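Local coordinates for protein ftsY (Mycoplasma mycoides, PDB 1ZU4) that serves as a signal recognition particle receptor of the FtsY type, its NG part pairing a helical bundle with a P-loop GTPase-family domain, at residues Lys75-Tyr83 and Asp302-Met313; Arg104-Asn114 and Tyr192-Arg202. One frame throughout, in Å; residues are numbered along the deposited sequence.

Overall arrangement
Contact 1 joins helix 71-87 of the N-terminal helical bundle to helix 301-308 and the turn after it, near the end of the modelled chain. Contact 2 pairs strands 106-111 and 194-198, neighbours in the middle of the mixed sheet of the GTPase-family domain. Along the chain the order is 75-83, 104-114, 192-202, 302-313: contact 1 brings together segments from before and after the strands of contact 2 in the sequence. The centres stand about 33 Å apart, on opposite sides of the chain's centre, with nearest atoms about 18 Å apart. One contact thus packs the last helix against the bundle, while the other builds the sheet core.

Contact 1: Lys75-Tyr83 and Asp302-Met313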
loop_
_atom_site.group_PDB
_atom_site.type_symbol
_atom_site.label_atom_id
_atom_site.label_comp_id
_atom_site.label_asym_id
_atom_site.label_seq_id
_atom_site.Cartn_x
_atom_site.Cartn_y
_atom_site.Cartn_z
ATOM N N LYS A 75 -25.045 9.047 8.057
ATOM C CA LYS A 75 -23.594 9.190 8.139
ATOM C C LYS A 75 -22.975 8.010 8.873
ATOM O O LYS A 75 -21.950 7.493 8.448
ATOM C CB LYS A 75 -23.227 10.469 8.884
ATOM C CG LYS A 75 -23.457 11.758 8.189
ATOM C CD LYS A 75 -23.493 12.870 9.271
ATOM C CE LYS A 75 -23.301 14.242 8.639
ATOM N NZ LYS A 75 -23.043 15.257 9.676
ATOM N N ASP A 76 -23.597 7.555 9.960
ATOM C CA ASP A 76 -23.031 6.438 10.735
ATOM C C ASP A 76 -23.071 5.177 9.873
ATOM O O ASP A 76 -22.145 4.340 9.862
ATOM C CB ASP A 76 -23.827 6.212 12.032
ATOM C CG ASP A 76 -23.593 7.316 13.090
ATOM O OD1 ASP A 76 -24.456 7.485 13.985
ATOM O OD2 ASP A 76 -22.559 8.019 13.036
ATOM N N ALA A 77 -24.187 5.076 9.147
ATOM C CA ALA A 77 -24.479 4.015 8.187
ATOM C C ALA A 77 -23.435 3.951 7.083
ATOM O O ALA A 77 -22.912 2.873 6.762
ATOM C CB ALA A 77 -25.919 4.219 7.597
ATOM N N LEU A 78 -23.114 5.127 6.539
ATOM C CA LEU A 78 -22.158 5.250 5.475
ATOM C C LEU A 78 -20.759 4.838 5.945
ATOM O O LEU A 78 -20.076 4.089 5.246
ATOM C CB LEU A 78 -22.162 6.684 4.955
ATOM C CG LEU A 78 -21.153 7.032 3.882
ATOM C CD1 LEU A 78 -21.261 6.054 2.683
ATOM C CD2 LEU A 78 -21.330 8.501 3.480
ATOM N N VAL A 79 -20.351 5.294 7.135
ATOM C CA VAL A 79 -19.034 4.951 7.706
ATOM C C VAL A 79 -18.895 3.416 7.817
ATOM O O VAL A 79 -17.921 2.857 7.374
ATOM C CB VAL A 79 -18.771 5.665 9.071
ATOM C CG1 VAL A 79 -17.488 5.159 9.704
ATOM C CG2 VAL A 79 -18.671 7.191 8.891
ATOM N N GLU A 80 -19.919 2.772 8.359
ATOM C CA GLU A 80 -19.975 1.337 8.518
ATOM C C GLU A 80 -19.996 0.606 7.189
ATOM O O GLU A 80 -19.334 -0.405 7.046
ATOM C CB GLU A 80 -21.202 0.958 9.375
ATOM C CG GLU A 80 -21.406 -0.532 9.562
ATOM C CD GLU A 80 -22.521 -0.809 10.586
ATOM O OE1 GLU A 80 -22.397 -0.346 11.742
ATOM O OE2 GLU A 80 -23.517 -1.468 10.226
ATOM N N SER A 81 -20.728 1.137 6.212
ATOM C CA SER A 81 -20.826 0.515 4.877
ATOM C C SER A 81 -19.539 0.606 4.074
ATOM O O SER A 81 -19.278 -0.258 3.235
ATOM C CB SER A 81 -21.992 1.103 4.057
ATOM O OG SER A 81 -23.261 0.989 4.763
ATOM N N LEU A 82 -18.747 1.654 4.317
ATOM C CA LEU A 82 -17.451 1.834 3.639
ATOM C C LEU A 82 -16.488 0.765 4.130
ATOM O O LEU A 82 -15.868 0.063 3.332
ATOM C CB LEU A 82 -16.887 3.226 3.897
ATOM C CG LEU A 82 -17.585 4.390 3.162
ATOM C CD1 LEU A 82 -17.210 5.705 3.813
ATOM C CD2 LEU A 82 -17.339 4.452 1.615
ATOM N N TYR A 83 -16.388 0.646 5.454
ATOM C CA TYR A 83 -15.597 -0.379 6.087
ATOM C C TYR A 83 -16.029 -1.774 5.643
ATOM O O TYR A 83 -15.171 -2.633 5.316
ATOM C CB TYR A 83 -15.721 -0.222 7.613
ATOM C CG TYR A 83 -15.187 -1.371 8.376
ATOM C CD1 TYR A 83 -13.833 -1.415 8.756
ATOM C CD2 TYR A 83 -16.016 -2.437 8.705
ATOM C CE1 TYR A 83 -13.347 -2.456 9.447
ATOM C CE2 TYR A 83 -15.522 -3.520 9.365
ATOM C CZ TYR A 83 -14.192 -3.503 9.762
ATOM O OH TYR A 83 -13.696 -4.558 10.421
ATOM N N ASP A 302 -10.231 0.320 9.245
ATOM C CA ASP A 302 -11.157 1.153 10.054
ATOM C C ASP A 302 -10.616 2.586 10.241
ATOM O O ASP A 302 -11.367 3.566 10.196
ATOM C CB ASP A 302 -11.597 0.498 11.367
ATOM C CG ASP A 302 -12.732 1.245 12.030
ATOM O OD1 ASP A 302 -13.845 1.357 11.430
ATOM O OD2 ASP A 302 -12.507 1.794 13.136
ATOM N N GLN A 303 -9.318 2.703 10.415
ATOM C CA GLN A 303 -8.688 3.995 10.581
ATOM C C GLN A 303 -8.732 4.805 9.290
ATOM O O GLN A 303 -8.963 6.005 9.312
ATOM C CB GLN A 303 -7.249 3.818 11.059
ATOM C CG GLN A 303 -7.160 3.503 12.568
ATOM C CD GLN A 303 -7.670 4.644 13.429
ATOM O OE1 GLN A 303 -7.000 5.669 13.546
ATOM N NE2 GLN A 303 -8.862 4.489 14.018
ATOM N N TYR A 304 -8.449 4.148 8.171
ATOM C CA TYR A 304 -8.551 4.788 6.880
ATOM C C TYR A 304 -9.968 5.364 6.728
ATOM O O TYR A 304 -10.137 6.553 6.433
ATOM C CB TYR A 304 -8.280 3.749 5.791
ATOM C CG TYR A 304 -8.336 4.263 4.381
ATOM C CD1 TYR A 304 -7.197 4.783 3.766
ATOM C CD2 TYR A 304 -9.520 4.158 3.630
ATOM C CE1 TYR A 304 -7.246 5.214 2.447
ATOM C CE2 TYR A 304 -9.582 4.593 2.344
ATOM C CZ TYR A 304 -8.446 5.114 1.753
ATOM O OH TYR A 304 -8.526 5.519 0.478
ATOM N N ILE A 305 -10.981 4.537 6.996
ATOM C CA ILE A 305 -12.385 4.982 6.835
ATOM C C ILE A 305 -12.795 6.100 7.822
ATOM O O ILE A 305 -13.425 7.080 7.446
ATOM C CB ILE A 305 -13.372 3.769 6.955
ATOM C CG1 ILE A 305 -13.108 2.747 5.835
ATOM C CG2 ILE A 305 -14.836 4.222 6.883
ATOM C CD1 ILE A 305 -13.097 3.332 4.443
ATOM N N VAL A 306 -12.457 5.926 9.098
ATOM C CA VAL A 306 -12.793 6.935 10.130
ATOM C C VAL A 306 -12.134 8.301 9.848
ATOM O O VAL A 306 -12.779 9.349 9.943
ATOM C CB VAL A 306 -12.459 6.372 11.551
ATOM C CG1 VAL A 306 -12.392 7.482 12.584
ATOM C CG2 VAL A 306 -13.512 5.314 11.940
ATOM N N HIS A 307 -10.861 8.303 9.475
ATOM C CA HIS A 307 -10.179 9.564 9.155
ATOM C C HIS A 307 -10.647 10.174 7.808
ATOM O O HIS A 307 -10.723 11.414 7.647
ATOM C CB HIS A 307 -8.653 9.378 9.259
ATOM C CG HIS A 307 -8.195 9.133 10.669
ATOM N ND1 HIS A 307 -8.105 10.143 11.601
ATOM C CD2 HIS A 307 -7.853 7.992 11.318
ATOM C CE1 HIS A 307 -7.700 9.639 12.757
ATOM N NE2 HIS A 307 -7.535 8.337 12.612
ATOM N N LEU A 308 -11.008 9.321 6.862
ATOM C CA LEU A 308 -11.635 9.784 5.592
ATOM C C LEU A 308 -12.943 10.471 5.893
ATOM O O LEU A 308 -13.298 11.458 5.239
ATOM C CB LEU A 308 -11.962 8.605 4.656
ATOM C CG LEU A 308 -12.703 8.911 3.331
ATOM C CD1 LEU A 308 -11.997 10.048 2.524
ATOM C CD2 LEU A 308 -12.797 7.634 2.524
ATOM N N SER A 309 -13.622 9.957 6.913
ATOM C CA SER A 309 -14.947 10.415 7.310
ATOM C C SER A 309 -14.967 11.553 8.333
ATOM O O SER A 309 -16.042 12.022 8.677
ATOM C CB SER A 309 -15.717 9.221 7.877
ATOM O OG SER A 309 -15.882 8.265 6.843
ATOM N N SER A 310 -13.784 11.995 8.777
ATOM C CA SER A 310 -13.643 12.859 9.941
ATOM C C SER A 310 -14.318 14.202 9.773
ATOM O O SER A 310 -14.853 14.751 10.756
ATOM C CB SER A 310 -12.177 13.067 10.327
ATOM O OG SER A 310 -11.443 13.603 9.247
ATOM N N GLY A 311 -14.341 14.683 8.530
ATOM C CA GLY A 311 -14.926 15.976 8.205
ATOM C C GLY A 311 -16.436 16.037 8.352
ATOM O O GLY A 311 -16.996 17.122 8.504
ATOM N N PHE A 312 -17.123 14.900 8.309
ATOM C CA PHE A 312 -18.583 14.950 8.452
ATOM C C PHE A 312 -19.123 14.242 9.692
ATOM O O PHE A 312 -20.343 14.170 9.903
ATOM C CB PHE A 312 -19.290 14.472 7.170
ATOM C CG PHE A 312 -19.011 13.029 6.787
ATOM C CD1 PHE A 312 -19.682 11.991 7.391
ATOM C CD2 PHE A 312 -18.129 12.731 5.757
ATOM C CE1 PHE A 312 -19.473 10.671 6.988
ATOM C CE2 PHE A 312 -17.908 11.420 5.360
ATOM C CZ PHE A 312 -18.578 10.403 5.976
ATOM N N MET A 313 -18.208 13.753 10.520
ATOM C CA MET A 313 -18.568 12.924 11.657
ATOM C C MET A 313 -18.466 13.674 12.976
ATOM O O MET A 313 -18.219 13.058 14.021
ATOM C CB MET A 313 -17.699 11.646 11.697
ATOM C CG MET A 313 -18.092 10.596 10.634
ATOM S SD MET A 313 -19.883 10.223 10.583
ATOM C CE MET A 313 -20.040 9.450 12.191
#
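Val-79 meets four residues of 302-313. Its CG1 lies anti to the backbone N (chi1 173°) and slides past Ile-305 CG2, which leaves Val-79 CG2 on the other side to meet Met-313 SD at 3.7 Å and to touch Ser-309 OG and Phe-312 CE1. Ile-305 CG2 also packs on Leu-82 CB at 3.8 Å, and Ile-305 CG1 lies by the backbone N of Tyr-83. At one end the Tyr-83 ring crosses the Asp-302 carboxylate, the two planes 85° apart.

At the other end the extended Lys-75 chain runs along Phe-312, Lys-75 CG lying 3.9 Å from Phe-312 CD1. Lys-75 NZ then donates to Phe-312 O at 2.9 Å, in the carbonyl plane. The same NZ forms a salt bridge with Glu-72. One face of the Phe-312 ring has Ser-309 O over its centre, 3.5 Å above the plane; Ser-309 OG in turn bonds back to Ile-305 O at 2.8 Å, which fixes the hydroxyl. Farther out, Phe-18 meets Phe-312 edge-to-face, and Leu-78, which touches that ring through CD2, rests on Val-57 and Ile-22.

The axes of 75-83 and 302-308 run roughly antiparallel, at 148°, and approach to 9.5 Å. This is the N-G interface of SRP-type GTPases, the C-terminal helix of the G domain packed on the helical bundle.

Contact 2: Arg104-Asn114 and Tyr192-Arg202; sequences RLNIFMLVGVN and YDLLLIDTAGR
With CG beside its backbone N (chi1 -62°), the Phe-108 ring offers a face to Leu-194, whose CG lies anti to N (chi1 166°). Leu-194 CD1 settles over that face in a CH-pi contact, 3.9 Å from the ring centroid, as the side chains cross at about a right angle. The two strands are parallel neighbours in the core of the P-loop NTPase fold. Backbone bonds alternate between them: Leu-195 N gives to Asn-106 O, Phe-108 N to Leu-195 O, Ile-197 N to Phe-108 O, and Leu-110 N to Ile-197 O.

Leu-196 CD2 packs on Phe-108 CB at 3.8 Å; helix 118-131 covers this face through Met-125 and Ala-126. On the other face Ile-107 CG2 touches Ile-197 CD1 at 3.8 Å. At the strand start Asp-193 O takes two bonds from Asn-106, from N and from ND2. Asn-106 OD1 meanwhile accepts from Arg-104 NE at 3.0 Å and from Lys-101 N, so both ends of the amide are held.

Beyond the strands, Gly-112 opens what is probably the Walker A loop, and Lys-118 NZ bonds to both Gly-112 O and Thr-199 O, tying the two loops together. Asn-114 N donates to Gly-201 O at 3.1 Å. Thr-199 OG1 donates to Leu-110 O at 2.6 Å, in the carbonyl plane on a lone pair, and accepts from a water that also bonds Gly-112 N and Ala-200 O.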
loop_
_atom_site.group_PDB
_atom_site.type_symbol
_atom_site.label_atom_id
_atom_site.label_comp_id
_atom_site.label_asym_id
_atom_site.label_seq_id
_atom_site.Cartn_x
_atom_site.Cartn_y
_atom_site.Cartn_z
ATOM N N ARG A 104 12.852 -16.106 12.797
ATOM C CA ARG A 104 13.397 -16.403 11.470
ATOM C C ARG A 104 13.946 -15.186 10.736
ATOM O O ARG A 104 13.837 -14.036 11.198
ATOM C CB ARG A 104 12.364 -17.109 10.613
ATOM C CG ARG A 104 11.336 -16.167 10.021
ATOM C CD ARG A 104 10.333 -16.861 9.159
ATOM N NE ARG A 104 9.386 -15.840 8.719
ATOM C CZ ARG A 104 8.178 -16.074 8.235
ATOM N NH1 ARG A 104 7.734 -17.312 8.063
ATOM N NH2 ARG A 104 7.423 -15.056 7.893
ATOM N N LEU A 105 14.552 -15.459 9.589
ATOM C CA LEU A 105 14.943 -14.398 8.695
ATOM C C LEU A 105 13.768 -14.099 7.773
ATOM O O LEU A 105 13.435 -14.862 6.872
ATOM C CB LEU A 105 16.218 -14.767 7.928
ATOM C CG LEU A 105 16.584 -13.850 6.770
ATOM C CD1 LEU A 105 16.870 -12.486 7.229
ATOM C CD2 LEU A 105 17.801 -14.527 6.080
ATOM N N ASN A 106 13.092 -13.003 8.052
ATOM C CA ASN A 106 11.950 -12.605 7.246
ATOM C C ASN A 106 12.507 -12.001 5.957
ATOM O O ASN A 106 13.492 -11.273 5.974
ATOM C CB ASN A 106 11.087 -11.576 8.019
ATOM C CG ASN A 106 10.559 -12.135 9.320
ATOM O OD1 ASN A 106 9.636 -12.944 9.311
ATOM N ND2 ASN A 106 11.210 -11.783 10.437
ATOM N N ILE A 107 11.887 -12.308 4.827
ATOM C CA ILE A 107 12.374 -11.778 3.563
ATOM C C ILE A 107 11.212 -11.168 2.775
ATOM O O ILE A 107 10.288 -11.874 2.416
ATOM C CB ILE A 107 13.104 -12.872 2.723
ATOM C CG1 ILE A 107 14.233 -13.537 3.531
ATOM C CG2 ILE A 107 13.643 -12.240 1.481
ATOM C CD1 ILE A 107 14.964 -14.749 2.821
ATOM N N PHE A 108 11.293 -9.867 2.488
ATOM C CA PHE A 108 10.240 -9.173 1.759
ATOM C C PHE A 108 10.819 -8.602 0.486
ATOM O O PHE A 108 11.884 -7.947 0.519
ATOM C CB PHE A 108 9.702 -7.967 2.543
ATOM C CG PHE A 108 9.067 -8.296 3.838
ATOM C CD1 PHE A 108 8.784 -7.269 4.725
ATOM C CD2 PHE A 108 8.748 -9.627 4.188
ATOM C CE1 PHE A 108 8.191 -7.556 5.961
ATOM C CE2 PHE A 108 8.152 -9.929 5.406
ATOM C CZ PHE A 108 7.834 -8.919 6.274
ATOM N N MET A 109 10.135 -8.807 -0.627
ATOM C CA MET A 109 10.513 -8.065 -1.851
ATOM C C MET A 109 9.630 -6.867 -2.120
ATOM O O MET A 109 8.461 -6.915 -1.894
ATOM C CB MET A 109 10.417 -8.972 -3.061
ATOM C CG MET A 109 11.162 -10.261 -2.915
ATOM S SD MET A 109 11.009 -11.127 -4.457
ATOM C CE MET A 109 12.512 -12.128 -4.353
ATOM N N LEU A 110 10.178 -5.794 -2.639
ATOM C CA LEU A 110 9.352 -4.700 -3.068
ATOM C C LEU A 110 9.364 -4.699 -4.594
ATOM O O LEU A 110 10.409 -4.921 -5.210
ATOM C CB LEU A 110 9.845 -3.387 -2.527
ATOM C CG LEU A 110 9.625 -2.976 -1.053
ATOM C CD1 LEU A 110 8.431 -2.149 -0.958
ATOM C CD2 LEU A 110 9.595 -4.104 -0.028
ATOM N N VAL A 111 8.177 -4.577 -5.180
ATOM C CA VAL A 111 8.030 -4.660 -6.651
ATOM C C VAL A 111 7.137 -3.544 -7.154
ATOM O O VAL A 111 6.497 -2.853 -6.367
ATOM C CB VAL A 111 7.439 -6.013 -7.125
ATOM C CG1 VAL A 111 8.337 -7.180 -6.730
ATOM C CG2 VAL A 111 5.966 -6.202 -6.639
ATOM N N GLY A 112 7.081 -3.404 -8.472
ATOM C CA GLY A 112 6.268 -2.399 -9.135
ATOM C C GLY A 112 7.041 -1.782 -10.292
ATOM O O GLY A 112 8.258 -2.013 -10.454
ATOM N N VAL A 113 6.332 -0.994 -11.100
ATOM C CA VAL A 113 6.974 -0.221 -12.178
ATOM C C VAL A 113 7.732 0.926 -11.565
ATOM O O VAL A 113 7.277 1.587 -10.612
ATOM C CB VAL A 113 5.994 0.383 -13.225
ATOM C CG1 VAL A 113 5.246 1.547 -12.651
ATOM C CG2 VAL A 113 6.767 0.883 -14.444
ATOM N N ASN A 114 8.885 1.173 -12.149
ATOM C CA ASN A 114 9.763 2.233 -11.710
ATOM C C ASN A 114 9.070 3.606 -11.635
ATOM O O ASN A 114 8.081 3.886 -12.356
ATOM C CB ASN A 114 11.011 2.210 -12.600
ATOM C CG ASN A 114 11.677 0.824 -12.587
ATOM O OD1 ASN A 114 12.207 0.351 -13.599
ATOM N ND2 ASN A 114 11.644 0.166 -11.429
ATOM N N TYR A 192 20.579 -11.537 10.980
ATOM C CA TYR A 192 19.623 -10.506 10.610
ATOM C C TYR A 192 18.216 -10.988 10.834
ATOM O O TYR A 192 17.931 -12.193 10.765
ATOM C CB TYR A 192 19.806 -10.067 9.160
ATOM C CG TYR A 192 20.983 -9.118 8.987
ATOM C CD1 TYR A 192 22.292 -9.604 8.852
ATOM C CD2 TYR A 192 20.790 -7.755 8.972
ATOM C CE1 TYR A 192 23.343 -8.760 8.713
ATOM C CE2 TYR A 192 21.836 -6.890 8.826
ATOM C CZ TYR A 192 23.113 -7.392 8.693
ATOM O OH TYR A 192 24.158 -6.502 8.526
ATOM N N ASP A 193 17.324 -10.034 11.082
ATOM C CA ASP A 193 15.910 -10.342 11.300
ATOM C C ASP A 193 15.066 -10.128 10.049
ATOM O O ASP A 193 14.030 -10.733 9.904
ATOM C CB ASP A 193 15.355 -9.462 12.405
ATOM C CG ASP A 193 16.023 -9.701 13.723
ATOM O OD1 ASP A 193 16.104 -10.860 14.177
ATOM O OD2 ASP A 193 16.494 -8.705 14.305
ATOM N N LEU A 194 15.506 -9.240 9.168
ATOM C CA LEU A 194 14.749 -8.912 7.965
ATOM C C LEU A 194 15.681 -8.563 6.836
ATOM O O LEU A 194 16.673 -7.854 7.018
ATOM C CB LEU A 194 13.788 -7.755 8.238
ATOM C CG LEU A 194 13.100 -7.006 7.089
ATOM C CD1 LEU A 194 12.054 -7.908 6.493
ATOM C CD2 LEU A 194 12.480 -5.670 7.599
ATOM N N LEU A 195 15.358 -9.115 5.669
ATOM C CA LEU A 195 16.037 -8.778 4.430
ATOM C C LEU A 195 14.988 -8.125 3.535
ATOM O O LEU A 195 14.001 -8.751 3.221
ATOM C CB LEU A 195 16.577 -10.039 3.718
ATOM C CG LEU A 195 17.238 -9.822 2.332
ATOM C CD1 LEU A 195 18.299 -8.734 2.379
ATOM C CD2 LEU A 195 17.827 -11.139 1.864
ATOM N N LEU A 196 15.234 -6.896 3.115
ATOM C CA LEU A 196 14.358 -6.226 2.159
ATOM C C LEU A 196 15.048 -6.192 0.831
ATOM O O LEU A 196 16.205 -5.785 0.753
ATOM C CB LEU A 196 14.053 -4.791 2.631
ATOM C CG LEU A 196 13.143 -4.722 3.879
ATOM C CD1 LEU A 196 13.217 -3.341 4.538
ATOM C CD2 LEU A 196 11.739 -4.948 3.467
ATOM N N ILE A 197 14.335 -6.627 -0.226
ATOM C CA ILE A 197 14.904 -6.682 -1.570
ATOM C C ILE A 197 14.235 -5.721 -2.537
ATOM O O ILE A 197 13.047 -5.837 -2.852
ATOM C CB ILE A 197 14.806 -8.091 -2.160
ATOM C CG1 ILE A 197 15.445 -9.072 -1.182
ATOM C CG2 ILE A 197 15.395 -8.128 -3.617
ATOM C CD1 ILE A 197 15.217 -10.466 -1.480
ATOM N N ASP A 198 15.035 -4.806 -3.049
ATOM C CA ASP A 198 14.608 -3.893 -4.049
ATOM C C ASP A 198 14.707 -4.584 -5.394
ATOM O O ASP A 198 15.644 -5.325 -5.651
ATOM C CB ASP A 198 15.528 -2.672 -4.033
ATOM C CG ASP A 198 14.970 -1.504 -4.822
ATOM O OD1 ASP A 198 15.722 -0.498 -4.920
ATOM O OD2 ASP A 198 13.795 -1.583 -5.308
ATOM N N THR A 199 13.743 -4.316 -6.262
ATOM C CA THR A 199 13.731 -4.895 -7.610
ATOM C C THR A 199 13.437 -3.829 -8.644
ATOM O O THR A 199 12.801 -2.788 -8.357
ATOM C CB THR A 199 12.651 -6.062 -7.724
ATOM O OG1 THR A 199 11.324 -5.536 -7.526
ATOM C CG2 THR A 199 12.891 -7.118 -6.689
ATOM N N ALA A 200 13.882 -4.064 -9.869
ATOM C CA ALA A 200 13.523 -3.144 -10.944
ATOM C C ALA A 200 12.208 -3.632 -11.531
ATOM O O ALA A 200 11.870 -4.807 -11.391
ATOM C CB ALA A 200 14.627 -3.118 -12.022
ATOM N N GLY A 201 11.473 -2.752 -12.195
ATOM C CA GLY A 201 10.268 -3.180 -12.880
ATOM C C GLY A 201 9.873 -2.369 -14.088
ATOM O O GLY A 201 9.701 -1.153 -14.004
ATOM N N ARG A 202 9.716 -3.069 -15.212
ATOM C CA ARG A 202 9.107 -2.521 -16.432
ATOM C C ARG A 202 8.308 -3.640 -17.086
ATOM O O ARG A 202 8.857 -4.709 -17.315
ATOM C CB ARG A 202 10.177 -2.135 -17.445
ATOM C CG ARG A 202 11.048 -0.957 -17.158
ATOM C CD ARG A 202 11.789 -0.725 -18.442
ATOM N NE ARG A 202 12.926 0.179 -18.317
ATOM C CZ ARG A 202 13.827 0.364 -19.282
ATOM N NH1 ARG A 202 13.746 -0.305 -20.441
ATOM N NH2 ARG A 202 14.819 1.218 -19.084
HETATM O O HOH W 1 9.633 -5.219 -9.496
#